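Local coordinates for OxyR (Porphyromonas gingivalis, PDB 3HO7), which probably acts as a redox-sensitive, DNA-binding transcription activator of the LysR family, represented here by its regulatory domain, at residues Val89-Pro94 / Lys174-Pro179; His109-Leu114 / Gln156-Ile161; Tyr82-Gly87 / Met182-Arg187; Ile66-Glu71 / His118-Gln123. One frame throughout, in Å; residues are numbered along the deposited sequence.

Contact 1. Residues Val89-Pro94 / Lys174-Pro179; sequences VSRCEP and KELVRP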
loop_
_atom_site.group_PDB
_atom_site.type_symbol
_atom_site.label_atom_id
_atom_site.label_comp_id
_atom_site.label_asym_id
_atom_site.label_seq_id
_atom_site.Cartn_x
_atom_site.Cartn_y
_atom_site.Cartn_z
ATOM N N VAL A 89 10.800 8.140 -12.056
ATOM C CA VAL A 89 12.258 8.203 -12.043
ATOM C C VAL A 89 12.771 9.210 -11.021
ATOM O O VAL A 89 12.405 10.379 -11.065
ATOM C CB VAL A 89 12.796 8.603 -13.433
ATOM C CG1 VAL A 89 14.318 8.524 -13.459
ATOM C CG2 VAL A 89 12.187 7.722 -14.513
ATOM N N SER A 90 13.632 8.762 -10.112
ATOM C CA SER A 90 14.173 9.654 -9.093
ATOM C C SER A 90 15.060 10.712 -9.741
ATOM O O SER A 90 15.623 10.490 -10.811
ATOM C CB SER A 90 14.975 8.879 -8.051
ATOM O OG SER A 90 16.366 9.035 -8.272
ATOM N N ARG A 91 15.188 11.855 -9.079
ATOM C CA ARG A 91 15.980 12.960 -9.603
ATOM C C ARG A 91 17.473 12.623 -9.640
ATOM O O ARG A 91 18.270 13.364 -10.219
ATOM C CB ARG A 91 15.726 14.224 -8.775
ATOM C CG ARG A 91 14.254 14.596 -8.680
ATOM C CD ARG A 91 14.009 15.685 -7.650
ATOM N NE ARG A 91 12.582 15.938 -7.469
ATOM C CZ ARG A 91 11.881 16.796 -8.200
ATOM N NH1 ARG A 91 12.476 17.493 -9.160
ATOM N NH2 ARG A 91 10.585 16.962 -7.968
ATOM N N CYS A 92 17.844 11.499 -9.033
ATOM C CA CYS A 92 19.246 11.092 -8.961
ATOM C C CYS A 92 19.642 10.147 -10.092
ATOM O O CYS A 92 20.824 9.885 -10.305
ATOM C CB CYS A 92 19.542 10.433 -7.614
ATOM S SG CYS A 92 19.022 11.407 -6.188
ATOM N N GLU A 93 18.653 9.630 -10.814
ATOM C CA GLU A 93 18.927 8.695 -11.900
ATOM C C GLU A 93 19.354 9.428 -13.167
ATOM O O GLU A 93 18.766 10.447 -13.526
ATOM C CB GLU A 93 17.697 7.832 -12.192
ATOM C CG GLU A 93 16.937 7.393 -10.950
ATOM C CD GLU A 93 17.818 6.680 -9.943
ATOM O OE1 GLU A 93 18.566 5.760 -10.342
ATOM O OE2 GLU A 93 17.761 7.040 -8.746
ATOM N N PRO A 94 20.391 8.914 -13.844
ATOM C CA PRO A 94 20.821 9.504 -15.107
ATOM C C PRO A 94 19.653 9.622 -16.084
ATOM O O PRO A 94 19.600 10.564 -16.874
ATOM C CB PRO A 94 21.850 8.499 -15.628
ATOM C CG PRO A 94 22.403 7.863 -14.399
ATOM C CD PRO A 94 21.274 7.817 -13.408
ATOM N N LYS A 174 4.775 14.779 -10.121
ATOM C CA LYS A 174 4.556 14.666 -11.557
ATOM C C LYS A 174 5.857 14.828 -12.340
ATOM O O LYS A 174 6.028 14.231 -13.402
ATOM C CB LYS A 174 3.507 15.674 -12.031
ATOM C CG LYS A 174 2.071 15.271 -11.715
ATOM C CD LYS A 174 1.070 16.277 -12.275
ATOM C CE LYS A 174 -0.364 15.860 -11.978
ATOM N NZ LYS A 174 -1.356 16.868 -12.454
ATOM N N GLU A 175 6.773 15.625 -11.801
ATOM C CA GLU A 175 8.072 15.849 -12.429
ATOM C C GLU A 175 8.871 14.559 -12.600
ATOM O O GLU A 175 9.735 14.470 -13.476
ATOM C CB GLU A 175 8.894 16.848 -11.612
ATOM C CG GLU A 175 8.372 18.275 -11.670
ATOM C CD GLU A 175 9.084 19.189 -10.696
ATOM O OE1 GLU A 175 9.599 18.687 -9.674
ATOM O OE2 GLU A 175 9.125 20.411 -10.949
ATOM N N LEU A 176 8.591 13.570 -11.759
ATOM C CA LEU A 176 9.340 12.318 -11.791
ATOM C C LEU A 176 8.802 11.384 -12.864
ATOM O O LEU A 176 9.434 10.388 -13.199
ATOM C CB LEU A 176 9.297 11.623 -10.427
ATOM C CG LEU A 176 9.622 12.485 -9.208
ATOM C CD1 LEU A 176 9.684 11.619 -7.954
ATOM C CD2 LEU A 176 10.928 13.241 -9.413
ATOM N N VAL A 177 7.633 11.712 -13.403
ATOM C CA VAL A 177 6.977 10.842 -14.366
ATOM C C VAL A 177 7.620 10.904 -15.748
ATOM O O VAL A 177 7.813 11.980 -16.311
ATOM C CB VAL A 177 5.475 11.165 -14.488
ATOM C CG1 VAL A 177 4.846 10.323 -15.585
ATOM C CG2 VAL A 177 4.781 10.925 -13.155
ATOM N N ARG A 178 7.952 9.735 -16.281
ATOM C CA ARG A 178 8.446 9.614 -17.643
ATOM C C ARG A 178 7.663 8.506 -18.330
ATOM O O ARG A 178 7.750 7.346 -17.936
ATOM C CB ARG A 178 9.935 9.260 -17.654
ATOM C CG ARG A 178 10.835 10.259 -16.955
ATOM C CD ARG A 178 10.989 11.534 -17.762
ATOM N NE ARG A 178 11.955 12.445 -17.156
ATOM C CZ ARG A 178 11.675 13.256 -16.141
ATOM N NH1 ARG A 178 10.455 13.264 -15.617
ATOM N NH2 ARG A 178 12.609 14.059 -15.649
ATOM N N PRO A 179 6.883 8.855 -19.361
ATOM C CA PRO A 179 6.187 7.803 -20.091
ATOM C C PRO A 179 7.169 6.962 -20.899
ATOM O O PRO A 179 8.326 7.347 -21.063
ATOM C CB PRO A 179 5.256 8.578 -21.026
ATOM C CG PRO A 179 5.899 9.913 -21.186
ATOM C CD PRO A 179 6.596 10.199 -19.892
#

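Contact 2. Residues His109-Leu114 / Gln156-Ile161; sequences HRLWLL and QGITFI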
loop_
_atom_site.group_PDB
_atom_site.type_symbol
_atom_site.label_atom_id
_atom_site.label_comp_id
_atom_site.label_asym_id
_atom_site.label_seq_id
_atom_site.Cartn_x
_atom_site.Cartn_y
_atom_site.Cartn_z
ATOM N N HIS A 109 19.994 -2.577 -11.014
ATOM C CA HIS A 109 20.341 -2.525 -9.598
ATOM C C HIS A 109 19.604 -1.414 -8.851
ATOM O O HIS A 109 19.675 -1.333 -7.624
ATOM C CB HIS A 109 21.854 -2.360 -9.419
ATOM C CG HIS A 109 22.667 -3.316 -10.233
ATOM N ND1 HIS A 109 22.430 -4.672 -10.247
ATOM C CD2 HIS A 109 23.724 -3.110 -11.056
ATOM C CE1 HIS A 109 23.300 -5.262 -11.047
ATOM N NE2 HIS A 109 24.097 -4.337 -11.550
ATOM N N ARG A 110 18.901 -0.560 -9.589
ATOM C CA ARG A 110 18.173 0.548 -8.975
ATOM C C ARG A 110 16.709 0.555 -9.404
ATOM O O ARG A 110 16.075 1.607 -9.458
ATOM C CB ARG A 110 18.837 1.883 -9.316
ATOM C CG ARG A 110 20.269 2.002 -8.812
ATOM C CD ARG A 110 20.912 3.310 -9.244
ATOM N NE ARG A 110 20.230 4.472 -8.682
ATOM C CZ ARG A 110 20.353 4.873 -7.421
ATOM N NH1 ARG A 110 21.130 4.200 -6.581
ATOM N NH2 ARG A 110 19.698 5.945 -6.997
ATOM N N LEU A 111 16.185 -0.630 -9.697
ATOM C CA LEU A 111 14.809 -0.787 -10.149
ATOM C C LEU A 111 13.969 -1.486 -9.085
ATOM O O LEU A 111 14.398 -2.482 -8.500
ATOM C CB LEU A 111 14.776 -1.595 -11.448
ATOM C CG LEU A 111 13.412 -1.897 -12.068
ATOM C CD1 LEU A 111 12.741 -0.607 -12.515
ATOM C CD2 LEU A 111 13.552 -2.865 -13.234
ATOM N N TRP A 112 12.781 -0.952 -8.820
ATOM C CA TRP A 112 11.878 -1.575 -7.865
ATOM C C TRP A 112 10.704 -2.149 -8.636
ATOM O O TRP A 112 9.963 -1.418 -9.285
ATOM C CB TRP A 112 11.382 -0.553 -6.843
ATOM C CG TRP A 112 12.481 0.197 -6.163
ATOM C CD1 TRP A 112 12.814 1.505 -6.345
ATOM C CD2 TRP A 112 13.398 -0.319 -5.194
ATOM N NE1 TRP A 112 13.880 1.838 -5.549
ATOM C CE2 TRP A 112 14.258 0.734 -4.832
ATOM C CE3 TRP A 112 13.576 -1.570 -4.597
ATOM C CZ2 TRP A 112 15.278 0.577 -3.898
ATOM C CZ3 TRP A 112 14.588 -1.725 -3.674
ATOM C CH2 TRP A 112 15.427 -0.658 -3.332
ATOM N N LEU A 113 10.530 -3.460 -8.553
ATOM C CA LEU A 113 9.467 -4.121 -9.288
ATOM C C LEU A 113 8.505 -4.829 -8.358
ATOM O O LEU A 113 8.915 -5.588 -7.486
ATOM C CB LEU A 113 10.048 -5.123 -10.286
ATOM C CG LEU A 113 10.943 -4.568 -11.394
ATOM C CD1 LEU A 113 11.478 -5.696 -12.257
ATOM C CD2 LEU A 113 10.199 -3.554 -12.242
ATOM N N LEU A 114 7.217 -4.583 -8.550
ATOM C CA LEU A 114 6.217 -5.272 -7.767
ATOM C C LEU A 114 6.129 -6.686 -8.311
ATOM O O LEU A 114 5.985 -6.887 -9.512
ATOM C CB LEU A 114 4.865 -4.570 -7.897
ATOM C CG LEU A 114 4.790 -3.147 -7.341
ATOM C CD1 LEU A 114 3.567 -2.414 -7.867
ATOM C CD2 LEU A 114 4.799 -3.163 -5.822
ATOM N N GLN A 156 16.039 7.462 -4.526
ATOM C CA GLN A 156 16.576 6.127 -4.708
ATOM C C GLN A 156 15.805 5.337 -5.757
ATOM O O GLN A 156 14.675 4.919 -5.535
ATOM C CB GLN A 156 16.533 5.376 -3.375
ATOM C CG GLN A 156 16.977 6.209 -2.181
ATOM C CD GLN A 156 16.733 5.514 -0.854
ATOM O OE1 GLN A 156 16.849 4.295 -0.747
ATOM N NE2 GLN A 156 16.393 6.291 0.166
ATOM N N GLY A 157 16.467 5.069 -6.875
ATOM C CA GLY A 157 15.920 4.224 -7.914
ATOM C C GLY A 157 14.796 4.701 -8.815
ATOM O O GLY A 157 14.485 5.885 -8.940
ATOM N N ILE A 158 14.191 3.707 -9.445
ATOM C CA ILE A 158 13.100 3.835 -10.390
ATOM C C ILE A 158 12.051 2.759 -10.155
ATOM O O ILE A 158 12.355 1.671 -9.668
ATOM C CB ILE A 158 13.623 3.693 -11.833
ATOM C CG1 ILE A 158 14.469 4.909 -12.220
ATOM C CG2 ILE A 158 12.471 3.466 -12.799
ATOM C CD1 ILE A 158 14.974 4.879 -13.650
ATOM N N THR A 159 10.815 3.082 -10.522
ATOM C CA THR A 159 9.694 2.156 -10.429
ATOM C C THR A 159 8.655 2.530 -11.480
ATOM O O THR A 159 8.813 3.523 -12.191
ATOM C CB THR A 159 9.044 2.189 -9.036
ATOM O OG1 THR A 159 8.176 1.058 -8.884
ATOM C CG2 THR A 159 8.241 3.467 -8.853
ATOM N N PHE A 160 7.594 1.736 -11.581
ATOM C CA PHE A 160 6.544 1.997 -12.558
ATOM C C PHE A 160 5.197 2.227 -11.884
ATOM O O PHE A 160 4.782 1.450 -11.027
ATOM C CB PHE A 160 6.468 0.856 -13.571
ATOM C CG PHE A 160 7.730 0.681 -14.369
ATOM C CD1 PHE A 160 8.234 1.729 -15.122
ATOM C CD2 PHE A 160 8.412 -0.524 -14.365
ATOM C CE1 PHE A 160 9.400 1.581 -15.858
ATOM C CE2 PHE A 160 9.578 -0.678 -15.101
ATOM C CZ PHE A 160 10.073 0.376 -15.847
ATOM N N ILE A 161 4.520 3.303 -12.270
ATOM C CA ILE A 161 3.231 3.640 -11.668
ATOM C C ILE A 161 2.102 3.631 -12.694
ATOM O O ILE A 161 2.332 3.847 -13.879
ATOM C CB ILE A 161 3.270 5.006 -10.955
ATOM C CG1 ILE A 161 3.575 6.128 -11.944
ATOM C CG2 ILE A 161 4.307 4.993 -9.840
ATOM C CD1 ILE A 161 3.420 7.516 -11.349
#

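Contact 3. Residues Tyr82-Gly87 / Met182-Arg187; sequences YEEFLG and MPRPVR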
loop_
_atom_site.group_PDB
_atom_site.type_symbol
_atom_site.label_atom_id
_atom_site.label_comp_id
_atom_site.label_asym_id
_atom_site.label_seq_id
_atom_site.Cartn_x
_atom_site.Cartn_y
_atom_site.Cartn_z
ATOM N N TYR A 82 -8.073 -0.038 -20.130
ATOM C CA TYR A 82 -6.632 -0.226 -20.213
ATOM C C TYR A 82 -5.953 0.870 -19.412
ATOM O O TYR A 82 -6.537 1.921 -19.164
ATOM C CB TYR A 82 -6.158 -0.191 -21.666
ATOM C CG TYR A 82 -6.668 -1.337 -22.505
ATOM C CD1 TYR A 82 -7.775 -1.181 -23.328
ATOM C CD2 TYR A 82 -6.047 -2.579 -22.470
ATOM C CE1 TYR A 82 -8.248 -2.227 -24.093
ATOM C CE2 TYR A 82 -6.513 -3.632 -23.234
ATOM C CZ TYR A 82 -7.615 -3.449 -24.044
ATOM O OH TYR A 82 -8.091 -4.488 -24.807
ATOM N N GLU A 83 -4.717 0.628 -19.003
ATOM C CA GLU A 83 -4.010 1.599 -18.190
ATOM C C GLU A 83 -2.518 1.500 -18.442
ATOM O O GLU A 83 -1.926 0.431 -18.302
ATOM C CB GLU A 83 -4.309 1.374 -16.711
ATOM C CG GLU A 83 -3.653 2.387 -15.791
ATOM C CD GLU A 83 -4.127 2.258 -14.358
ATOM O OE1 GLU A 83 -4.458 1.130 -13.944
ATOM O OE2 GLU A 83 -4.163 3.282 -13.649
ATOM N N GLU A 84 -1.925 2.608 -18.857
ATOM C CA GLU A 84 -0.504 2.642 -19.143
ATOM C C GLU A 84 0.365 2.600 -17.900
ATOM O O GLU A 84 0.062 3.233 -16.893
ATOM C CB GLU A 84 -0.150 3.896 -19.944
ATOM C CG GLU A 84 -0.497 3.819 -21.412
ATOM C CD GLU A 84 0.250 4.848 -22.238
ATOM O OE1 GLU A 84 1.325 5.302 -21.802
ATOM O OE2 GLU A 84 -0.239 5.193 -23.330
ATOM N N PHE A 85 1.465 1.867 -17.998
ATOM C CA PHE A 85 2.530 1.939 -17.018
ATOM C C PHE A 85 3.385 3.152 -17.352
ATOM O O PHE A 85 3.702 3.395 -18.520
ATOM C CB PHE A 85 3.401 0.688 -17.072
ATOM C CG PHE A 85 2.755 -0.527 -16.484
ATOM C CD1 PHE A 85 2.625 -0.661 -15.113
ATOM C CD2 PHE A 85 2.295 -1.547 -17.301
ATOM C CE1 PHE A 85 2.037 -1.784 -14.567
ATOM C CE2 PHE A 85 1.708 -2.674 -16.762
ATOM C CZ PHE A 85 1.580 -2.792 -15.391
ATOM N N LEU A 86 3.752 3.914 -16.330
ATOM C CA LEU A 86 4.624 5.060 -16.520
ATOM C C LEU A 86 5.862 4.922 -15.654
ATOM O O LEU A 86 5.805 4.386 -14.546
ATOM C CB LEU A 86 3.898 6.368 -16.191
ATOM C CG LEU A 86 2.753 6.800 -17.114
ATOM C CD1 LEU A 86 2.189 8.135 -16.653
ATOM C CD2 LEU A 86 3.223 6.880 -18.556
ATOM N N GLY A 87 6.989 5.392 -16.177
ATOM C CA GLY A 87 8.216 5.436 -15.407
ATOM C C GLY A 87 8.113 6.466 -14.301
ATOM O O GLY A 87 7.621 7.576 -14.506
ATOM N N MET A 182 7.084 4.622 -27.582
ATOM C CA MET A 182 6.136 3.724 -28.236
ATOM C C MET A 182 6.839 2.483 -28.776
ATOM O O MET A 182 7.949 2.575 -29.305
ATOM C CB MET A 182 5.406 4.445 -29.371
ATOM C CG MET A 182 4.507 5.582 -28.913
ATOM S SD MET A 182 3.577 6.316 -30.271
ATOM C CE MET A 182 2.525 7.463 -29.386
ATOM N N PRO A 183 6.187 1.315 -28.655
ATOM C CA PRO A 183 4.853 1.176 -28.076
ATOM C C PRO A 183 4.871 1.275 -26.552
ATOM O O PRO A 183 5.807 0.804 -25.909
ATOM C CB PRO A 183 4.441 -0.232 -28.503
ATOM C CG PRO A 183 5.723 -0.974 -28.572
ATOM C CD PRO A 183 6.739 0.017 -29.080
ATOM N N ARG A 184 3.833 1.884 -25.989
ATOM C CA ARG A 184 3.751 2.092 -24.550
ATOM C C ARG A 184 3.047 0.928 -23.853
ATOM O O ARG A 184 1.988 0.479 -24.295
ATOM C CB ARG A 184 3.036 3.409 -24.241
ATOM C CG ARG A 184 3.698 4.627 -24.865
ATOM C CD ARG A 184 2.990 5.910 -24.469
ATOM N NE ARG A 184 3.530 7.057 -25.191
ATOM C CZ ARG A 184 3.151 7.408 -26.415
ATOM N NH1 ARG A 184 2.228 6.700 -27.052
ATOM N NH2 ARG A 184 3.695 8.465 -27.001
ATOM N N PRO A 185 3.639 0.435 -22.758
ATOM C CA PRO A 185 3.076 -0.686 -22.016
ATOM C C PRO A 185 1.768 -0.323 -21.323
ATOM O O PRO A 185 1.666 0.732 -20.695
ATOM C CB PRO A 185 4.157 -0.997 -20.977
ATOM C CG PRO A 185 4.919 0.269 -20.826
ATOM C CD PRO A 185 4.907 0.908 -22.177
ATOM N N VAL A 186 0.776 -1.196 -21.449
ATOM C CA VAL A 186 -0.493 -1.016 -20.761
ATOM C C VAL A 186 -0.927 -2.317 -20.100
ATOM O O VAL A 186 -0.665 -3.406 -20.613
ATOM C CB VAL A 186 -1.613 -0.569 -21.721
ATOM C CG1 VAL A 186 -1.092 0.484 -22.683
ATOM C CG2 VAL A 186 -2.167 -1.763 -22.482
ATOM N N ARG A 187 -1.589 -2.198 -18.955
ATOM C CA ARG A 187 -2.240 -3.349 -18.356
ATOM C C ARG A 187 -3.735 -3.217 -18.587
ATOM O O ARG A 187 -4.235 -2.126 -18.861
ATOM C CB ARG A 187 -1.944 -3.443 -16.858
ATOM C CG ARG A 187 -2.683 -2.430 -16.008
ATOM C CD ARG A 187 -2.375 -2.651 -14.544
ATOM N NE ARG A 187 -2.932 -1.599 -13.705
ATOM C CZ ARG A 187 -2.777 -1.549 -12.388
ATOM N NH1 ARG A 187 -2.081 -2.493 -11.770
ATOM N NH2 ARG A 187 -3.315 -0.555 -11.692
#

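Contact 4. Residues Ile66-Glu71 / His118-Gln123; sequences IASKAE and HCFRDQ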
loop_
_atom_site.group_PDB
_atom_site.type_symbol
_atom_site.label_atom_id
_atom_site.label_comp_id
_atom_site.label_asym_id
_atom_site.label_seq_id
_atom_site.Cartn_x
_atom_site.Cartn_y
_atom_site.Cartn_z
ATOM N N ILE A 66 -9.405 -7.036 -11.282
ATOM C CA ILE A 66 -8.043 -7.521 -11.458
ATOM C C ILE A 66 -7.340 -6.821 -12.617
ATOM O O ILE A 66 -7.971 -6.094 -13.386
ATOM C CB ILE A 66 -8.028 -9.040 -11.696
ATOM C CG1 ILE A 66 -8.838 -9.387 -12.947
ATOM C CG2 ILE A 66 -8.580 -9.773 -10.478
ATOM C CD1 ILE A 66 -8.894 -10.872 -13.255
ATOM N N ALA A 67 -6.033 -7.044 -12.733
ATOM C CA ALA A 67 -5.228 -6.410 -13.773
ATOM C C ALA A 67 -4.744 -7.435 -14.796
ATOM O O ALA A 67 -3.600 -7.385 -15.247
ATOM C CB ALA A 67 -4.046 -5.681 -13.151
ATOM N N SER A 68 -5.622 -8.364 -15.155
ATOM C CA SER A 68 -5.287 -9.420 -16.100
ATOM C C SER A 68 -6.491 -10.324 -16.337
ATOM O O SER A 68 -7.467 -10.277 -15.589
ATOM C CB SER A 68 -4.121 -10.254 -15.566
ATOM O OG SER A 68 -4.475 -10.890 -14.349
ATOM N N LYS A 69 -6.419 -11.145 -17.380
ATOM C CA LYS A 69 -7.439 -12.156 -17.610
ATOM C C LYS A 69 -7.301 -13.241 -16.551
ATOM O O LYS A 69 -6.190 -13.577 -16.139
ATOM C CB LYS A 69 -7.313 -12.756 -19.014
ATOM C CG LYS A 69 -7.670 -11.789 -20.133
ATOM C CD LYS A 69 -7.455 -12.407 -21.506
ATOM C CE LYS A 69 -7.721 -11.394 -22.608
ATOM N NZ LYS A 69 -6.777 -10.245 -22.527
ATOM N N ALA A 70 -8.430 -13.774 -16.097
ATOM C CA ALA A 70 -8.418 -14.806 -15.070
ATOM C C ALA A 70 -7.854 -16.110 -15.623
ATOM O O ALA A 70 -7.143 -16.832 -14.926
ATOM C CB ALA A 70 -9.818 -15.025 -14.514
ATOM N N GLU A 71 -8.256 -16.468 -16.835
ATOM C CA GLU A 71 -7.693 -17.645 -17.479
ATOM C C GLU A 71 -7.749 -18.798 -16.496
ATOM O O GLU A 71 -6.794 -19.555 -16.345
ATOM C CB GLU A 71 -6.277 -17.376 -17.985
ATOM C CG GLU A 71 -6.266 -16.527 -19.242
ATOM C CD GLU A 71 -4.890 -16.033 -19.618
ATOM O OE1 GLU A 71 -3.919 -16.388 -18.924
ATOM O OE2 GLU A 71 -4.787 -15.288 -20.611
ATOM N N HIS A 118 4.009 -5.600 -11.319
ATOM C CA HIS A 118 4.758 -5.506 -12.571
ATOM C C HIS A 118 5.080 -6.868 -13.166
ATOM O O HIS A 118 5.172 -7.013 -14.383
ATOM C CB HIS A 118 6.066 -4.741 -12.361
ATOM C CG HIS A 118 5.887 -3.400 -11.726
ATOM N ND1 HIS A 118 6.546 -3.028 -10.574
ATOM C CD2 HIS A 118 5.117 -2.345 -12.078
ATOM C CE1 HIS A 118 6.195 -1.795 -10.249
ATOM N NE2 HIS A 118 5.326 -1.361 -11.144
ATOM N N CYS A 119 5.263 -7.864 -12.304
ATOM C CA CYS A 119 5.773 -9.152 -12.749
ATOM C C CYS A 119 4.806 -10.313 -12.531
ATOM O O CYS A 119 5.230 -11.448 -12.304
ATOM C CB CYS A 119 7.121 -9.441 -12.083
ATOM S SG CYS A 119 8.386 -8.203 -12.456
ATOM N N PHE A 120 3.508 -10.036 -12.605
ATOM C CA PHE A 120 2.527 -11.107 -12.579
ATOM C C PHE A 120 2.616 -11.846 -13.904
ATOM O O PHE A 120 2.238 -11.313 -14.949
ATOM C CB PHE A 120 1.116 -10.563 -12.363
ATOM C CG PHE A 120 0.065 -11.633 -12.267
ATOM C CD1 PHE A 120 -0.036 -12.424 -11.135
ATOM C CD2 PHE A 120 -0.823 -11.846 -13.308
ATOM C CE1 PHE A 120 -1.002 -13.409 -11.042
ATOM C CE2 PHE A 120 -1.790 -12.830 -13.223
ATOM C CZ PHE A 120 -1.880 -13.612 -12.088
ATOM N N ARG A 121 3.128 -13.071 -13.860
ATOM C CA ARG A 121 3.448 -13.798 -15.077
ATOM C C ARG A 121 4.357 -12.919 -15.930
ATOM O O ARG A 121 4.110 -12.706 -17.117
ATOM C CB ARG A 121 2.174 -14.184 -15.833
ATOM C CG ARG A 121 1.190 -14.981 -14.989
ATOM C CD ARG A 121 0.296 -15.869 -15.840
ATOM N NE ARG A 121 -0.806 -15.133 -16.455
ATOM C CZ ARG A 121 -2.007 -14.995 -15.904
ATOM N NH1 ARG A 121 -2.259 -15.535 -14.721
ATOM N NH2 ARG A 121 -2.957 -14.313 -16.533
ATOM N N ASP A 122 5.344 -12.303 -15.284
ATOM C CA ASP A 122 6.374 -11.538 -15.984
ATOM C C ASP A 122 5.799 -10.567 -17.013
ATOM O O ASP A 122 6.234 -10.556 -18.161
ATOM C CB ASP A 122 7.416 -12.464 -16.612
ATOM C CG ASP A 122 8.441 -12.953 -15.606
ATOM O OD1 ASP A 122 8.682 -12.243 -14.608
ATOM O OD2 ASP A 122 9.008 -14.044 -15.811
ATOM N N GLN A 123 4.809 -9.775 -16.618
ATOM C CA GLN A 123 4.126 -8.906 -17.571
ATOM C C GLN A 123 5.103 -7.954 -18.255
ATOM O O GLN A 123 5.190 -7.918 -19.481
ATOM C CB GLN A 123 2.999 -8.123 -16.894
ATOM C CG GLN A 123 2.250 -7.190 -17.835
ATOM C CD GLN A 123 0.893 -6.785 -17.292
ATOM O OE1 GLN A 123 0.640 -6.876 -16.090
ATOM N NE2 GLN A 123 0.011 -6.335 -18.179
HETATM O O HOH W 1 -2.738 -6.654 -17.690
HETATM O O HOH W 2 -1.118 -7.583 -14.597
#

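Contact 1. Residues Val89-Pro94 / Lys174-Pro179
Arg91 reaches from the turn after strand 75-89 to Leu176 and Glu175, beside the place where strand 177-178 pairs antiparallel with strand 75-89 in the mixed sheet of this LysR-type regulatory domain. From CB, CG turns anti to the carbonyl carbon (chi1 -55°), and the chain then runs extended to NE, which carries the guanidinium past Leu176. Its CG lies 3.7 Å from Leu176 CD2, and NE meets the same methyl, which sits over one face of the guanidinium near its rim. At the tip, Arg91 NH2 donates to Glu175 OE1 at 2.6 Å, in the guanidinium plane and nearly along the carboxylate C-O axis; the NH1 bond to that oxygen is weak. The carboxylate is turned 76° from the guanidinium. Apart from this salt bridge, the backbones are tied by Val89 N to Leu176 O, 2.9 Å. Arg178 bends at chi2 (-73°), and its NH1 turns back on its own segment, bonding Glu175 O and Val177 O. Val89 CG2 packs 3.8 Å from Arg178 CG.

Contact 2. Residues His109-Leu114 / Gln156-Ile161
Leu111 and Ile158 form a single beta bridge that lays the extended chain of 109-114 along strand 158-162, the two running in roughly the same direction, within the alpha/beta regulatory domain characteristic of LysR-type regulators. Two backbone hydrogen bonds flank Leu111: Ile158 N donates to Arg110 O at 2.8 Å, and Trp112 N donates to Ile158 O, also at 2.8 Å. Leu111 CA adds a CH...O contact to the latter carbonyl.

Side chains reach the backbone at two further points. Thr159 OG1 stands anti to its own backbone N (chi1 -166°), and its hydroxyl donates to Trp112 O at 3.1 Å. Trp112 NE1 donates a hydrogen bond to Gln156 O at 3.2 Å, fairly straight (163°); the oxygen lies close to the ring plane, though NE1 sits above the carbonyl plane. Just before strand 158-162, Gly157 CA comes 3.0 Å from Arg110 O, a close approach. Nearby, the charged end of Arg110 is held by a salt bridge to Glu93.

Apolar contacts centre on Leu111, Leu113 and Phe160. Leu111 CD1 touches Ile158 CG2 and Phe160 CE2, while Leu113 lies alongside Phe160, pointing the same way. Separately, Phe148 of helix 145-153 meets the Trp112 ring. On the Phe160 ring, CE2 is the atom shared by both leucines, 4.1 Å from Leu113 CD2.

Contact 3. Residues Tyr82-Gly87 / Met182-Arg187
Glu83 and Arg187 lie side by side and point the same way from an antiparallel hydrogen-bonded pair. With Arg187 CG between its backbone N and carbonyl carbon (chi1 74°), the extended chain runs alongside Glu83 to a salt bridge in which NH2 (3.0 Å) and NE (3.1 Å) both donate hydrogen bonds to Glu83 OE1. The oxygen is in the guanidinium plane, yet both donors lie above the same face of the carboxylate, the planes being 49° apart. Phe85 crosses the arginine at about a right angle, its CE2 3.7 Å from Arg187 CB. In the adjacent non-hydrogen-bonded pair, Glu84 CG meets Val186 CG1 at 3.6 Å; Glu84 OE1, 3.2 Å from Arg184 CD, is beyond salt-bridge range of the guanidinium, while OE2 is bonded to Gln225 NE2. Backbone bonds join strands 75-89 and 184-194 in the domain's mixed sheet. Glu83 OE2 is bonded by Leu164 N, and Arg187 NH2 also donates to Thr20 O. This wider polar network probably offsets the cost of burying the ion pair.

Contact 4. Residues Ile66-Glu71 / His118-Gln123
Arg121 NH2 faces Glu71 OE1 at 3.3 Å, a salt bridge in which the oxygen lies over a face of the guanidinium, so that charge alone acts. The same nitrogen gives a weak hydrogen bond to Lys69 O, 3.3 Å away at the guanidinium edge. A water links Ala67 O, to which it donates at 2.7 Å, with Gln123 NE2, from which it accepts at 2.8 Å; NE2 also bonds Ala228 O. Farther out, Ser68 OG approaches Phe120 CE2 at 3.5 Å. With CG anti to the backbone N (chi1 -177°), the Phe120 ring is directed toward Ser68, and its CE2 also lies over a face of the Arg121 guanidinium. The contact joins the loop after strand 63-66 to the type II turn Cys119-Asp122; the Cys119-Cys128 disulfide formed here is consistent with an oxidised OxyR regulatory domain. The junction probably owes much to charge and to water-mediated bonding, with modest packing of Ser68 on Phe120.

In the fold
Contacts 1, 2 and 3 all reach the mixed sheet, while contact 4 joins two loops at the surface. Strand 75-89 is the common element: strand 184-194 pairs with it in contact 3, strand 177-178 flanks its end in contact 1, and strand 158-162, used by contact 2, is another neighbour. Contact 2 is buried and relies on backbone bonds and apolar side chains; contact 3, also buried, includes an ion pair. Contact 1 is partly buried, with its salt bridge on exposed side chains, and contact 4 relies on a salt bridge without a directed N-H, a weak hydrogen bond and water. Contacts 1 and 2 meet through Glu93-Arg110; His118 of contact 4 bonds Phe160 O of contact 2.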